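Local coordinates for protein peroxinectin A (Dictyostelium discoideum, PDB 6ERC) that is a secreted heme peroxidase that uses hydrogen peroxide to oxidise phenolic donors, iodide and thiocyanate, at residues 354-359 with 442-447; 434-439 with 452-457. All coordinates share one frame; numbering follows the deposited sequence.

Interaction 1: 354-359 with 442-447; sequences ENIDIY and EDHMEG. With CA (calcium ion), chain G.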
loop_
_atom_site.group_PDB
_atom_site.type_symbol
_atom_site.label_atom_id
_atom_site.label_comp_id
_atom_site.label_asym_id
_atom_site.label_seq_id
_atom_site.Cartn_x
_atom_site.Cartn_y
_atom_site.Cartn_z
ATOM N N GLU A 354 -0.803 15.678 -2.984
ATOM C CA GLU A 354 -2.175 16.060 -3.277
ATOM C C GLU A 354 -3.062 15.828 -2.053
ATOM O O GLU A 354 -2.712 15.084 -1.135
ATOM C CB GLU A 354 -2.680 15.255 -4.476
ATOM C CG GLU A 354 -3.813 15.883 -5.256
ATOM C CD GLU A 354 -3.485 17.262 -5.778
ATOM O OE1 GLU A 354 -2.539 17.370 -6.587
ATOM O OE2 GLU A 354 -4.169 18.231 -5.376
ATOM N N ASN A 355 -4.223 16.479 -2.048
ATOM C CA ASN A 355 -5.135 16.372 -0.919
ATOM C C ASN A 355 -5.905 15.058 -0.967
ATOM O O ASN A 355 -6.153 14.497 -2.037
ATOM C CB ASN A 355 -6.120 17.538 -0.912
ATOM C CG ASN A 355 -6.765 17.747 0.442
ATOM O OD1 ASN A 355 -6.082 17.850 1.460
ATOM N ND2 ASN A 355 -8.087 17.807 0.460
ATOM N N ILE A 356 -6.288 14.571 0.209
ATOM C CA ILE A 356 -7.074 13.349 0.322
ATOM C C ILE A 356 -8.541 13.748 0.274
ATOM O O ILE A 356 -9.083 14.298 1.237
ATOM C CB ILE A 356 -6.745 12.571 1.600
ATOM C CG1 ILE A 356 -5.310 12.046 1.532
ATOM C CG2 ILE A 356 -7.709 11.398 1.770
ATOM C CD1 ILE A 356 -4.698 11.756 2.879
ATOM N N ASP A 357 -9.181 13.466 -0.851
ATOM C CA ASP A 357 -10.538 13.904 -1.121
ATOM C C ASP A 357 -11.082 13.014 -2.232
ATOM O O ASP A 357 -10.464 12.012 -2.601
ATOM C CB ASP A 357 -10.542 15.391 -1.477
ATOM C CG ASP A 357 -9.483 15.738 -2.496
ATOM O OD1 ASP A 357 -9.076 14.838 -3.261
ATOM O OD2 ASP A 357 -9.045 16.905 -2.526
ATOM N N ILE A 358 -12.245 13.374 -2.775
ATOM C CA ILE A 358 -12.847 12.529 -3.798
ATOM C C ILE A 358 -12.059 12.553 -5.100
ATOM O O ILE A 358 -12.277 11.693 -5.959
ATOM C CB ILE A 358 -14.306 12.948 -4.052
ATOM C CG1 ILE A 358 -14.381 14.410 -4.503
ATOM C CG2 ILE A 358 -15.139 12.719 -2.799
ATOM C CD1 ILE A 358 -15.735 14.814 -5.042
ATOM N N TYR A 359 -11.140 13.497 -5.271
ATOM C CA TYR A 359 -10.498 13.713 -6.560
ATOM C C TYR A 359 -9.231 12.888 -6.716
ATOM O O TYR A 359 -8.416 12.792 -5.795
ATOM C CB TYR A 359 -10.176 15.189 -6.732
ATOM C CG TYR A 359 -11.374 16.029 -6.441
ATOM C CD1 TYR A 359 -12.398 16.132 -7.365
ATOM C CD2 TYR A 359 -11.506 16.687 -5.229
ATOM C CE1 TYR A 359 -13.512 16.885 -7.104
ATOM C CE2 TYR A 359 -12.620 17.444 -4.955
ATOM C CZ TYR A 359 -13.620 17.539 -5.897
ATOM O OH TYR A 359 -14.732 18.298 -5.630
ATOM N N GLU A 442 -15.579 12.712 3.527
ATOM C CA GLU A 442 -15.688 13.247 4.874
ATOM C C GLU A 442 -14.646 14.333 5.118
ATOM O O GLU A 442 -13.600 14.395 4.464
ATOM C CB GLU A 442 -15.515 12.135 5.909
ATOM C CG GLU A 442 -16.624 11.098 5.897
ATOM C CD GLU A 442 -16.405 9.988 6.905
ATOM O OE1 GLU A 442 -15.336 9.968 7.553
ATOM O OE2 GLU A 442 -17.308 9.137 7.049
ATOM N N ASP A 443 -14.950 15.199 6.080
ATOM C CA ASP A 443 -13.967 16.156 6.566
ATOM C C ASP A 443 -12.895 15.431 7.371
ATOM O O ASP A 443 -13.177 14.460 8.076
ATOM C CB ASP A 443 -14.645 17.220 7.431
ATOM C CG ASP A 443 -15.796 17.900 6.719
ATOM O OD1 ASP A 443 -15.668 18.174 5.508
ATOM O OD2 ASP A 443 -16.830 18.153 7.372
ATOM N N HIS A 444 -11.658 15.904 7.259
ATOM C CA HIS A 444 -10.554 15.272 7.969
ATOM C C HIS A 444 -10.688 15.478 9.473
ATOM O O HIS A 444 -11.030 16.568 9.941
ATOM C CB HIS A 444 -9.218 15.836 7.488
ATOM C CG HIS A 444 -8.917 15.537 6.053
ATOM N ND1 HIS A 444 -7.886 16.143 5.368
ATOM C CD2 HIS A 444 -9.509 14.695 5.173
ATOM C CE1 HIS A 444 -7.857 15.689 4.128
ATOM N NE2 HIS A 444 -8.831 14.809 3.984
ATOM N N MET A 445 -10.415 14.419 10.232
ATOM C CA MET A 445 -10.401 14.521 11.683
ATOM C C MET A 445 -9.347 15.527 12.129
ATOM O O MET A 445 -8.322 15.719 11.469
ATOM C CB MET A 445 -10.116 13.155 12.308
ATOM C CG MET A 445 -11.256 12.167 12.179
ATOM S SD MET A 445 -12.326 12.149 13.633
ATOM C CE MET A 445 -11.355 11.141 14.752
ATOM N N GLU A 446 -9.606 16.172 13.266
ATOM C CA GLU A 446 -8.676 17.166 13.789
ATOM C C GLU A 446 -7.301 16.541 13.983
ATOM O O GLU A 446 -7.161 15.521 14.664
ATOM C CB GLU A 446 -9.196 17.739 15.108
ATOM C CG GLU A 446 -8.335 18.864 15.673
ATOM C CD GLU A 446 -9.022 19.633 16.790
ATOM O OE1 GLU A 446 -10.158 19.269 17.164
ATOM O OE2 GLU A 446 -8.427 20.611 17.289
ATOM N N GLY A 447 -6.289 17.149 13.371
ATOM C CA GLY A 447 -4.947 16.616 13.428
ATOM C C GLY A 447 -4.699 15.419 12.542
ATOM O O GLY A 447 -3.610 14.838 12.605
HETATM CA CA CA G . -7.106 13.937 -4.197
HETATM O O HOH W 1 -7.052 16.276 -4.415
HETATM O O HOH W 2 -6.001 14.207 -6.286
#
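His-444 and the backbone of Ile-356 meet at a single polar point, and most of the contact is built around it. The ring nitrogen NE2 of His-444 donates to the carbonyl O of Ile-356 at 2.8 Å. The donor lies in the carbonyl plane, on a lone pair, and the oxygen lies close to the imidazole plane; the N-H...O angle of 148° leaves the bond moderately bent. With CG anti to the carbonyl carbon (chi1 -64°), the ring of His-444 reaches across to the other loop edge first. Beside the bond, CB of Ile-356 packs 3.9 Å from NE2 of His-444, and CE1 of His-444 comes equally near OD1 of Asn-355. The imidazole is gripped through its second nitrogen too, since ND1 is hydrogen-bonded to Glu-66, while OD1 of Asn-355 is taken by the backbone N of Lys-65. Two bonded nitrogens thus fix the rotation of the ring.

Calcium probably stiffens the accepting loop. Asn-355 O, Asp-357 OD1 and Tyr-359 O each bind the ion at 2.4 Å, joined by two waters, and Ser-306 belongs to the same site. OD1 of Asp-357 also accepts from the backbone N of Tyr-359, making an Asx turn, and ND2 of Asn-355 reaches OD2 of Asp-357 from above the carboxylate plane at 3.3 Å. Calcium and turn together are likely to hold the loop in the shape that presents the Ile-356 carbonyl.

Against this compact side, 442-447 soon turns loose: Asp-443, Glu-446 and Gly-447 are exposed and add nothing to the contact. The calcium loop runs between helices 342-350 and 362-365, with Ile-358 and Tyr-359 against helix 417-426 and Ile-356 against Leu-440, whereas the His-444 loop connects helix 435-441 to helix 452-467.

Interaction 2: 434-439 with 452-457; sequences DSYVGG and QTFYLI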
loop_
_atom_site.group_PDB
_atom_site.type_symbol
_atom_site.label_atom_id
_atom_site.label_comp_id
_atom_site.label_asym_id
_atom_site.label_seq_id
_atom_site.Cartn_x
_atom_site.Cartn_y
_atom_site.Cartn_z
ATOM N N ASP A 434 -21.174 4.369 -1.923
ATOM C CA ASP A 434 -20.111 3.401 -1.689
ATOM C C ASP A 434 -19.235 3.859 -0.527
ATOM O O ASP A 434 -18.843 5.028 -0.460
ATOM C CB ASP A 434 -19.261 3.227 -2.949
ATOM C CG ASP A 434 -19.879 2.269 -3.946
ATOM O OD1 ASP A 434 -20.121 1.103 -3.572
ATOM O OD2 ASP A 434 -20.120 2.676 -5.101
ATOM N N SER A 435 -18.922 2.937 0.387
ATOM C CA SER A 435 -18.105 3.290 1.545
ATOM C C SER A 435 -16.825 4.003 1.129
ATOM O O SER A 435 -16.380 4.940 1.802
ATOM C CB SER A 435 -17.773 2.036 2.356
ATOM O OG SER A 435 -18.897 1.597 3.096
ATOM N N TYR A 436 -16.224 3.582 0.015
ATOM C CA TYR A 436 -14.966 4.177 -0.422
ATOM C C TYR A 436 -15.131 5.661 -0.736
ATOM O O TYR A 436 -14.331 6.492 -0.290
ATOM C CB TYR A 436 -14.429 3.421 -1.636
ATOM C CG TYR A 436 -13.122 3.963 -2.168
ATOM C CD1 TYR A 436 -12.005 4.068 -1.348
ATOM C CD2 TYR A 436 -13.001 4.357 -3.494
ATOM C CE1 TYR A 436 -10.807 4.560 -1.832
ATOM C CE2 TYR A 436 -11.807 4.848 -3.986
ATOM C CZ TYR A 436 -10.715 4.946 -3.153
ATOM O OH TYR A 436 -9.528 5.435 -3.645
ATOM N N VAL A 437 -16.168 6.019 -1.500
ATOM C CA VAL A 437 -16.344 7.421 -1.865
ATOM C C VAL A 437 -16.840 8.218 -0.667
ATOM O O VAL A 437 -16.502 9.398 -0.511
ATOM C CB VAL A 437 -17.296 7.575 -3.075
ATOM C CG1 VAL A 437 -17.000 6.531 -4.157
ATOM C CG2 VAL A 437 -18.755 7.514 -2.655
ATOM N N GLY A 438 -17.640 7.598 0.199
ATOM C CA GLY A 438 -18.149 8.311 1.358
ATOM C C GLY A 438 -17.047 8.699 2.324
ATOM O O GLY A 438 -16.944 9.858 2.736
ATOM N N GLY A 439 -16.202 7.734 2.695
ATOM C CA GLY A 439 -15.107 8.030 3.604
ATOM C C GLY A 439 -14.174 9.092 3.060
ATOM O O GLY A 439 -13.675 9.937 3.805
ATOM N N GLN A 452 -13.399 10.618 9.694
ATOM C CA GLN A 452 -13.694 9.812 10.873
ATOM C C GLN A 452 -13.755 8.329 10.527
ATOM O O GLN A 452 -13.184 7.492 11.233
ATOM C CB GLN A 452 -15.013 10.271 11.492
ATOM C CG GLN A 452 -15.369 9.574 12.791
ATOM C CD GLN A 452 -16.795 9.850 13.217
ATOM O OE1 GLN A 452 -17.716 9.826 12.399
ATOM N NE2 GLN A 452 -16.985 10.118 14.503
ATOM N N THR A 453 -14.449 7.984 9.442
ATOM C CA THR A 453 -14.634 6.578 9.102
ATOM C C THR A 453 -13.298 5.910 8.798
ATOM O O THR A 453 -12.931 4.908 9.424
ATOM C CB THR A 453 -15.588 6.451 7.915
ATOM O OG1 THR A 453 -16.824 7.099 8.232
ATOM C CG2 THR A 453 -15.858 4.988 7.599
ATOM N N PHE A 454 -12.556 6.447 7.829
ATOM C CA PHE A 454 -11.253 5.881 7.500
ATOM C C PHE A 454 -10.321 5.909 8.707
ATOM O O PHE A 454 -9.539 4.977 8.920
ATOM C CB PHE A 454 -10.638 6.640 6.320
ATOM C CG PHE A 454 -11.245 6.301 4.979
ATOM C CD1 PHE A 454 -12.339 5.456 4.877
ATOM C CD2 PHE A 454 -10.701 6.822 3.817
ATOM C CE1 PHE A 454 -12.878 5.146 3.641
ATOM C CE2 PHE A 454 -11.239 6.516 2.582
ATOM C CZ PHE A 454 -12.328 5.677 2.495
ATOM N N TYR A 455 -10.396 6.971 9.511
ATOM C CA TYR A 455 -9.595 7.049 10.728
ATOM C C TYR A 455 -9.819 5.825 11.610
ATOM O O TYR A 455 -8.865 5.205 12.093
ATOM C CB TYR A 455 -9.947 8.329 11.485
ATOM C CG TYR A 455 -9.162 8.572 12.751
ATOM C CD1 TYR A 455 -9.487 7.919 13.932
ATOM C CD2 TYR A 455 -8.114 9.479 12.773
ATOM C CE1 TYR A 455 -8.779 8.150 15.092
ATOM C CE2 TYR A 455 -7.400 9.716 13.928
ATOM C CZ TYR A 455 -7.736 9.050 15.086
ATOM O OH TYR A 455 -7.027 9.287 16.242
ATOM N N LEU A 456 -11.086 5.463 11.827
ATOM C CA LEU A 456 -11.399 4.361 12.729
ATOM C C LEU A 456 -10.887 3.033 12.182
ATOM O O LEU A 456 -10.357 2.210 12.936
ATOM C CB LEU A 456 -12.907 4.303 12.970
ATOM C CG LEU A 456 -13.389 3.481 14.168
ATOM C CD1 LEU A 456 -14.711 4.032 14.677
ATOM C CD2 LEU A 456 -13.535 2.007 13.817
ATOM N N ILE A 457 -11.032 2.806 10.874
ATOM C CA ILE A 457 -10.594 1.542 10.291
ATOM C C ILE A 457 -9.075 1.429 10.346
ATOM O O ILE A 457 -8.528 0.359 10.646
ATOM C CB ILE A 457 -11.124 1.411 8.851
ATOM C CG1 ILE A 457 -12.656 1.442 8.842
ATOM C CG2 ILE A 457 -10.629 0.117 8.207
ATOM C CD1 ILE A 457 -13.259 1.709 7.482
HETATM O O HOH W 3 -13.467 8.968 6.334
#
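Phe-454 lays the face of its ring over Gly-439, an example of an aromatic side chain using a glycine as its seat. The CA of Gly-439 stands 3.9 Å from the ring centroid and 21° off the ring normal, a CH-pi contact displaced toward the rim, where CE1 of Phe-454 comes within 3.6 Å of that CA. A side chain on Gly-439 would run into the ring, because a CB there would overlap CE1 of Phe-454; the bare backbone is what lets the phenyl settle so low.

Phe-454 places CG anti to its carbonyl carbon (chi1 -76°), which sends the ring out from helix 452-467 toward the first turn of helix 435-441. There CZ of Phe-454 approaches the carbonyl O of Tyr-436 at 3.5 Å. Tyr-436 starts from the far side: its CB points away, but the CG position anti to the backbone N brings the ring back, and CD1 of Tyr-436 lies 4.2 Å from CZ of Phe-454, the two side chains crossing at a slant. With a leucine here the flat ring over Gly-439 is gone, which would probably open a gap beside Tyr-436 and leave the CA of Gly-439 without its CH-pi partner.

One water extends the packing into a polar bridge, donating to O of Gly-439 at 2.7 Å and accepting from N of Phe-454. Thr-299 of helix 294-300 touches both Tyr-436 and Phe-454. The arrangement is a crossing of two short helix segments, axes 9.7 Å apart at 112°, with glycine as the contact point, within the mainly helical animal heme peroxidase fold.

Overall arrangement
Interactions 1 and 2 lie 11 Å apart between centres, on the same side of the chain's centre, and their segments alternate along the sequence: 354-359, 434-439, 442-447, 452-457. Helix 435-441, the loop that follows it and helix 452-467 form one continuous piece that supplies the helices of interaction 2 and, from the loop between them, one side of interaction 1. Direct contacts join the two: OE2 of Glu-442 and OG1 of Thr-453 make a probable hydrogen bond, and Met-445 packs on Gln-452 and Tyr-455. The calcium loop is thereby tied to the helix pair, and both contacts lie near the heme: the side chain of Ile-356 is about 7 Å from it and that of Tyr-436 about 8 Å.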